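Local structure of Galactose/lactose metabolism regulatory protein GAL80 (Saccharomyces cerevisiae, 3BTV) at residues B[187-201]-B[240-253]. The protein represses the yeast galactose and lactose metabolic genes by binding the activator GAL4 and blocking its transcriptional activation when no inducing sugar is present. The protein carries 1 engineered substitution. Sequence-based numbering, arbitrary orientation.
Sequences WYGYERPVKSPKYIY and IPEQELIDERGNRL
Gln243 OE1 is gripped side-on by two nitrogens of Arg192, NE and NH2, each 2.9 Å away, and it lies at the edge of the guanidinium, close to its plane. The amide's other end serves the bend at 187-189: NE2 donates to Gly189 O at 2.8 Å and to Trp187 O at 3.0 Å, both acceptors lying near the amide plane. Glutamine suits this buried place because one flat group both accepts and donates, and its extended chain (chi2 179°) carries the amide across to the opposing backbone. Replacing Gln243 by alanine would probably leave those two carbonyls without this donor and the guanidinium freer to turn. Arg192 NE sits over the centre of the Tyr201 ring, 3.1 Å above the ring plane.

Strands 191-193 and 242-246 run parallel, joined by backbone bonds such as Glu244 N to Tyr190 O (2.8 Å) and Val194 N to Ile246 O (2.9 Å). On the face opposite Arg192, Glu191 OE2 meets Arg252 NE at the guanidinium edge in a salt bridge, opposite charges suiting this more exposed side, while Ile246 CG2 packs against Glu191 CD. Ile240 CD1 lies over one face of the Tyr190 ring in a CH-pi contact, 3.8 Å from its centroid.

Strand 255-258 pairs antiparallel with 242-246, completing a small three-stranded sheet separate from the large mixed one; Arg192 NH2 also bonds to Pro258 O, while Tyr190, just before strand 191-193, packs on Thr302 of the second subunit.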
loop_
_atom_site.group_PDB
_atom_site.type_symbol
_atom_site.label_atom_id
_atom_site.label_comp_id
_atom_site.label_asym_id
_atom_site.label_seq_id
_atom_site.Cartn_x
_atom_site.Cartn_y
_atom_site.Cartn_z
ATOM N N TRP B 187 17.349 9.730 -2.803
ATOM C CA TRP B 187 18.779 9.623 -2.516
ATOM C C TRP B 187 19.139 8.527 -1.518
ATOM O O TRP B 187 20.304 8.352 -1.159
ATOM C CB TRP B 187 19.301 10.978 -2.041
ATOM C CG TRP B 187 18.750 12.093 -2.860
ATOM C CD1 TRP B 187 19.045 12.372 -4.164
ATOM C CD2 TRP B 187 17.788 13.072 -2.447
ATOM N NE1 TRP B 187 18.332 13.468 -4.586
ATOM C CE2 TRP B 187 17.553 13.918 -3.553
ATOM C CE3 TRP B 187 17.107 13.319 -1.250
ATOM C CZ2 TRP B 187 16.665 14.994 -3.497
ATOM C CZ3 TRP B 187 16.225 14.389 -1.196
ATOM C CH2 TRP B 187 16.013 15.213 -2.314
ATOM N N TYR B 188 18.136 7.770 -1.100
ATOM C CA TYR B 188 18.316 6.809 -0.033
ATOM C C TYR B 188 18.219 5.375 -0.546
ATOM O O TYR B 188 17.715 4.485 0.140
ATOM C CB TYR B 188 17.282 7.089 1.048
ATOM C CG TYR B 188 17.419 8.470 1.650
ATOM C CD1 TYR B 188 16.357 9.379 1.646
ATOM C CD2 TYR B 188 18.623 8.870 2.216
ATOM C CE1 TYR B 188 16.496 10.640 2.210
ATOM C CE2 TYR B 188 18.774 10.119 2.768
ATOM C CZ TYR B 188 17.723 10.994 2.782
ATOM O OH TYR B 188 17.937 12.225 3.361
ATOM N N GLY B 189 18.693 5.169 -1.772
ATOM C CA GLY B 189 18.722 3.854 -2.382
ATOM C C GLY B 189 20.103 3.240 -2.240
ATOM O O GLY B 189 20.852 3.598 -1.332
ATOM N N TYR B 190 20.450 2.324 -3.142
ATOM C CA TYR B 190 21.729 1.610 -3.057
ATOM C C TYR B 190 22.953 2.473 -3.379
ATOM O O TYR B 190 24.084 1.991 -3.365
ATOM C CB TYR B 190 21.712 0.398 -3.987
ATOM C CG TYR B 190 20.668 -0.631 -3.630
ATOM C CD1 TYR B 190 19.433 -0.657 -4.273
ATOM C CD2 TYR B 190 20.918 -1.577 -2.646
ATOM C CE1 TYR B 190 18.479 -1.610 -3.942
ATOM C CE2 TYR B 190 19.983 -2.525 -2.308
ATOM C CZ TYR B 190 18.760 -2.539 -2.956
ATOM O OH TYR B 190 17.826 -3.488 -2.614
ATOM N N GLU B 191 22.737 3.749 -3.666
ATOM C CA GLU B 191 23.844 4.592 -4.096
ATOM C C GLU B 191 23.760 6.016 -3.572
ATOM O O GLU B 191 22.673 6.554 -3.343
ATOM C CB GLU B 191 23.937 4.620 -5.623
ATOM C CG GLU B 191 24.329 3.302 -6.267
ATOM C CD GLU B 191 24.062 3.300 -7.763
ATOM O OE1 GLU B 191 23.432 4.259 -8.256
ATOM O OE2 GLU B 191 24.475 2.344 -8.448
ATOM N N ARG B 192 24.931 6.619 -3.394
ATOM C CA ARG B 192 25.036 8.016 -3.012
ATOM C C ARG B 192 26.120 8.666 -3.843
ATOM O O ARG B 192 27.190 8.095 -4.012
ATOM C CB ARG B 192 25.395 8.147 -1.537
ATOM C CG ARG B 192 25.481 9.588 -1.058
ATOM C CD ARG B 192 26.086 9.655 0.323
ATOM N NE ARG B 192 25.507 8.655 1.215
ATOM C CZ ARG B 192 26.055 8.288 2.369
ATOM N NH1 ARG B 192 27.193 8.839 2.764
ATOM N NH2 ARG B 192 25.474 7.370 3.127
ATOM N N PRO B 193 25.840 9.861 -4.378
ATOM C CA PRO B 193 26.863 10.664 -5.060
ATOM C C PRO B 193 27.974 11.092 -4.102
ATOM O O PRO B 193 27.686 11.631 -3.033
ATOM C CB PRO B 193 26.079 11.888 -5.542
ATOM C CG PRO B 193 24.662 11.407 -5.658
ATOM C CD PRO B 193 24.490 10.430 -4.530
ATOM N N VAL B 194 29.225 10.847 -4.479
ATOM C CA VAL B 194 30.364 11.222 -3.648
ATOM C C VAL B 194 30.267 12.678 -3.199
ATOM O O VAL B 194 30.666 13.023 -2.087
ATOM C CB VAL B 194 31.692 11.006 -4.394
ATOM C CG1 VAL B 194 31.698 11.786 -5.701
ATOM C CG2 VAL B 194 32.867 11.399 -3.516
ATOM N N LYS B 195 29.719 13.519 -4.070
ATOM C CA LYS B 195 29.590 14.949 -3.813
ATOM C C LYS B 195 28.544 15.271 -2.741
ATOM O O LYS B 195 28.414 16.421 -2.322
ATOM C CB LYS B 195 29.242 15.673 -5.121
ATOM C CG LYS B 195 29.077 17.187 -5.012
ATOM C CD LYS B 195 28.409 17.752 -6.264
ATOM C CE LYS B 195 28.152 19.248 -6.149
ATOM N NZ LYS B 195 29.409 20.042 -6.211
ATOM N N SER B 196 27.807 14.260 -2.291
ATOM C CA SER B 196 26.690 14.484 -1.370
ATOM C C SER B 196 27.077 14.586 0.105
ATOM O O SER B 196 27.851 13.770 0.616
ATOM C CB SER B 196 25.605 13.419 -1.550
ATOM O OG SER B 196 24.618 13.852 -2.467
ATOM N N PRO B 197 26.511 15.593 0.790
ATOM C CA PRO B 197 26.702 15.909 2.209
ATOM C C PRO B 197 26.424 14.703 3.093
ATOM O O PRO B 197 25.336 14.132 3.016
ATOM C CB PRO B 197 25.648 16.985 2.471
ATOM C CG PRO B 197 25.414 17.617 1.149
ATOM C CD PRO B 197 25.587 16.534 0.132
ATOM N N LYS B 198 27.392 14.337 3.925
ATOM C CA LYS B 198 27.264 13.172 4.797
ATOM C C LYS B 198 26.070 13.285 5.747
ATOM O O LYS B 198 25.423 12.287 6.056
ATOM C CB LYS B 198 28.542 12.969 5.619
ATOM C CG LYS B 198 29.847 13.214 4.870
ATOM C CD LYS B 198 31.038 13.147 5.826
ATOM C CE LYS B 198 32.339 13.576 5.156
ATOM N NZ LYS B 198 33.487 13.586 6.113
ATOM N N TYR B 199 25.781 14.498 6.208
ATOM C CA TYR B 199 24.772 14.695 7.251
ATOM C C TYR B 199 23.359 14.307 6.818
ATOM O O TYR B 199 22.499 14.060 7.662
ATOM C CB TYR B 199 24.776 16.141 7.748
ATOM C CG TYR B 199 23.969 17.101 6.901
ATOM C CD1 TYR B 199 22.663 17.433 7.248
ATOM C CD2 TYR B 199 24.513 17.685 5.763
ATOM C CE1 TYR B 199 21.920 18.315 6.483
ATOM C CE2 TYR B 199 23.777 18.568 4.990
ATOM C CZ TYR B 199 22.481 18.878 5.355
ATOM O OH TYR B 199 21.740 19.754 4.595
ATOM N N ILE B 200 23.122 14.272 5.511
ATOM C CA ILE B 200 21.815 13.912 4.968
ATOM C C ILE B 200 21.479 12.450 5.247
ATOM O O ILE B 200 20.325 12.038 5.129
ATOM C CB ILE B 200 21.783 14.104 3.445
ATOM C CG1 ILE B 200 22.443 15.423 3.054
ATOM C CG2 ILE B 200 20.373 14.049 2.932
ATOM C CD1 ILE B 200 22.513 15.631 1.558
ATOM N N TYR B 201 22.498 11.677 5.618
ATOM C CA TYR B 201 22.394 10.231 5.738
ATOM C C TYR B 201 22.583 9.730 7.161
ATOM O O TYR B 201 22.701 8.525 7.390
ATOM C CB TYR B 201 23.428 9.581 4.821
ATOM C CG TYR B 201 23.310 10.067 3.398
ATOM C CD1 TYR B 201 24.125 11.082 2.917
ATOM C CD2 TYR B 201 22.353 9.529 2.544
ATOM C CE1 TYR B 201 23.998 11.541 1.611
ATOM C CE2 TYR B 201 22.218 9.975 1.243
ATOM C CZ TYR B 201 23.042 10.979 0.781
ATOM O OH TYR B 201 22.905 11.414 -0.514
ATOM N N ILE B 240 19.436 -0.937 3.782
ATOM C CA ILE B 240 20.600 -0.506 3.011
ATOM C C ILE B 240 21.520 0.315 3.910
ATOM O O ILE B 240 21.630 1.535 3.752
ATOM C CB ILE B 240 20.181 0.342 1.766
ATOM C CG1 ILE B 240 19.066 -0.361 0.975
ATOM C CG2 ILE B 240 21.382 0.631 0.874
ATOM C CD1 ILE B 240 18.576 0.435 -0.255
ATOM N N PRO B 241 22.189 -0.356 4.863
ATOM C CA PRO B 241 23.069 0.317 5.834
ATOM C C PRO B 241 24.308 0.922 5.179
ATOM O O PRO B 241 24.959 1.791 5.771
ATOM C CB PRO B 241 23.513 -0.814 6.776
ATOM C CG PRO B 241 22.808 -2.029 6.365
ATOM C CD PRO B 241 22.211 -1.819 5.001
ATOM N N GLU B 242 24.634 0.456 3.974
ATOM C CA GLU B 242 25.823 0.919 3.253
ATOM C C GLU B 242 25.473 1.245 1.808
ATOM O O GLU B 242 25.006 0.376 1.065
ATOM C CB GLU B 242 26.905 -0.171 3.263
ATOM C CG GLU B 242 27.410 -0.551 4.646
ATOM C CD GLU B 242 28.518 0.377 5.146
ATOM O OE1 GLU B 242 29.295 0.902 4.316
ATOM O OE2 GLU B 242 28.614 0.577 6.376
ATOM N N GLN B 243 25.692 2.494 1.415
ATOM C CA GLN B 243 25.391 2.936 0.062
ATOM C C GLN B 243 26.663 2.971 -0.781
ATOM O O GLN B 243 27.768 3.169 -0.259
ATOM C CB GLN B 243 24.768 4.328 0.094
ATOM C CG GLN B 243 23.337 4.368 0.623
ATOM C CD GLN B 243 22.811 5.774 0.636
ATOM O OE1 GLN B 243 23.436 6.678 1.214
ATOM N NE2 GLN B 243 21.671 5.984 -0.019
ATOM N N GLU B 244 26.499 2.786 -2.087
ATOM C CA GLU B 244 27.606 2.879 -3.032
ATOM C C GLU B 244 27.733 4.302 -3.520
ATOM O O GLU B 244 26.766 4.886 -4.012
ATOM C CB GLU B 244 27.342 1.976 -4.233
ATOM C CG GLU B 244 27.280 0.499 -3.892
ATOM C CD GLU B 244 28.664 -0.126 -3.810
ATOM O OE1 GLU B 244 29.658 0.591 -4.059
ATOM O OE2 GLU B 244 28.757 -1.337 -3.503
ATOM N N LEU B 245 28.927 4.866 -3.379
ATOM C CA LEU B 245 29.204 6.193 -3.912
ATOM C C LEU B 245 29.142 6.176 -5.445
ATOM O O LEU B 245 29.636 5.242 -6.078
ATOM C CB LEU B 245 30.578 6.675 -3.433
ATOM C CG LEU B 245 30.680 7.108 -1.968
ATOM C CD1 LEU B 245 32.118 7.441 -1.597
ATOM C CD2 LEU B 245 29.779 8.314 -1.721
ATOM N N ILE B 246 28.527 7.197 -6.036
ATOM C CA ILE B 246 28.505 7.344 -7.493
ATOM C C ILE B 246 29.026 8.725 -7.930
ATOM O O ILE B 246 29.013 9.683 -7.146
ATOM C CB ILE B 246 27.087 7.124 -8.082
ATOM C CG1 ILE B 246 26.059 8.011 -7.371
ATOM C CG2 ILE B 246 26.686 5.667 -7.982
ATOM C CD1 ILE B 246 24.760 8.201 -8.144
ATOM N N ASP B 247 29.484 8.820 -9.179
ATOM C CA ASP B 247 29.943 10.092 -9.735
ATOM C C ASP B 247 28.810 10.818 -10.452
ATOM O O ASP B 247 27.670 10.333 -10.499
ATOM C CB ASP B 247 31.124 9.886 -10.687
ATOM C CG ASP B 247 30.740 9.133 -11.951
ATOM O OD1 ASP B 247 29.541 8.825 -12.139
ATOM O OD2 ASP B 247 31.645 8.847 -12.763
ATOM N N GLU B 248 29.136 11.979 -11.014
ATOM C CA GLU B 248 28.153 12.830 -11.676
ATOM C C GLU B 248 27.508 12.119 -12.865
ATOM O O GLU B 248 26.355 12.388 -13.219
ATOM C CB GLU B 248 28.824 14.123 -12.137
ATOM C CG GLU B 248 29.756 14.715 -11.097
ATOM C CD GLU B 248 30.984 15.346 -11.715
ATOM O OE1 GLU B 248 31.054 15.419 -12.958
ATOM O OE2 GLU B 248 31.883 15.763 -10.956
ATOM N N ARG B 249 28.256 11.202 -13.469
ATOM C CA ARG B 249 27.790 10.499 -14.656
ATOM C C ARG B 249 26.848 9.357 -14.289
ATOM O O ARG B 249 26.134 8.833 -15.142
ATOM C CB ARG B 249 28.983 9.976 -15.452
ATOM C CG ARG B 249 30.215 10.856 -15.316
ATOM C CD ARG B 249 31.235 10.583 -16.405
ATOM N NE ARG B 249 30.819 11.134 -17.692
ATOM C CZ ARG B 249 31.632 11.295 -18.733
ATOM N NH1 ARG B 249 32.910 10.954 -18.641
ATOM N NH2 ARG B 249 31.166 11.802 -19.867
ATOM N N GLY B 250 26.847 8.981 -13.012
ATOM C CA GLY B 250 25.994 7.910 -12.527
ATOM C C GLY B 250 26.754 6.621 -12.266
ATOM O O GLY B 250 26.176 5.616 -11.842
ATOM N N ASN B 251 28.058 6.643 -12.515
ATOM C CA ASN B 251 28.878 5.450 -12.341
ATOM C C ASN B 251 29.391 5.304 -10.916
ATOM O O ASN B 251 29.699 6.299 -10.257
ATOM C CB ASN B 251 30.046 5.472 -13.324
ATOM C CG ASN B 251 29.582 5.525 -14.765
ATOM O OD1 ASN B 251 28.861 4.639 -15.229
ATOM N ND2 ASN B 251 29.988 6.571 -15.479
ATOM N N ARG B 252 29.487 4.063 -10.448
ATOM C CA ARG B 252 29.943 3.793 -9.087
ATOM C C ARG B 252 31.434 4.049 -8.950
ATOM O O ARG B 252 32.188 3.880 -9.908
ATOM C CB ARG B 252 29.584 2.365 -8.663
ATOM C CG ARG B 252 28.072 2.114 -8.664
ATOM C CD ARG B 252 27.664 0.849 -7.911
ATOM N NE ARG B 252 26.207 0.731 -7.853
ATOM C CZ ARG B 252 25.549 -0.300 -7.331
ATOM N NH1 ARG B 252 26.216 -1.318 -6.808
ATOM N NH2 ARG B 252 24.216 -0.311 -7.329
ATOM N N LEU B 253 31.854 4.465 -7.759
ATOM C CA LEU B 253 33.252 4.815 -7.515
ATOM C C LEU B 253 34.002 3.702 -6.790
ATOM O O LEU B 253 35.190 3.833 -6.499
ATOM C CB LEU B 253 33.352 6.117 -6.710
ATOM C CG LEU B 253 32.708 7.362 -7.328
ATOM C CD1 LEU B 253 32.634 8.490 -6.314
ATOM C CD2 LEU B 253 33.470 7.802 -8.567
#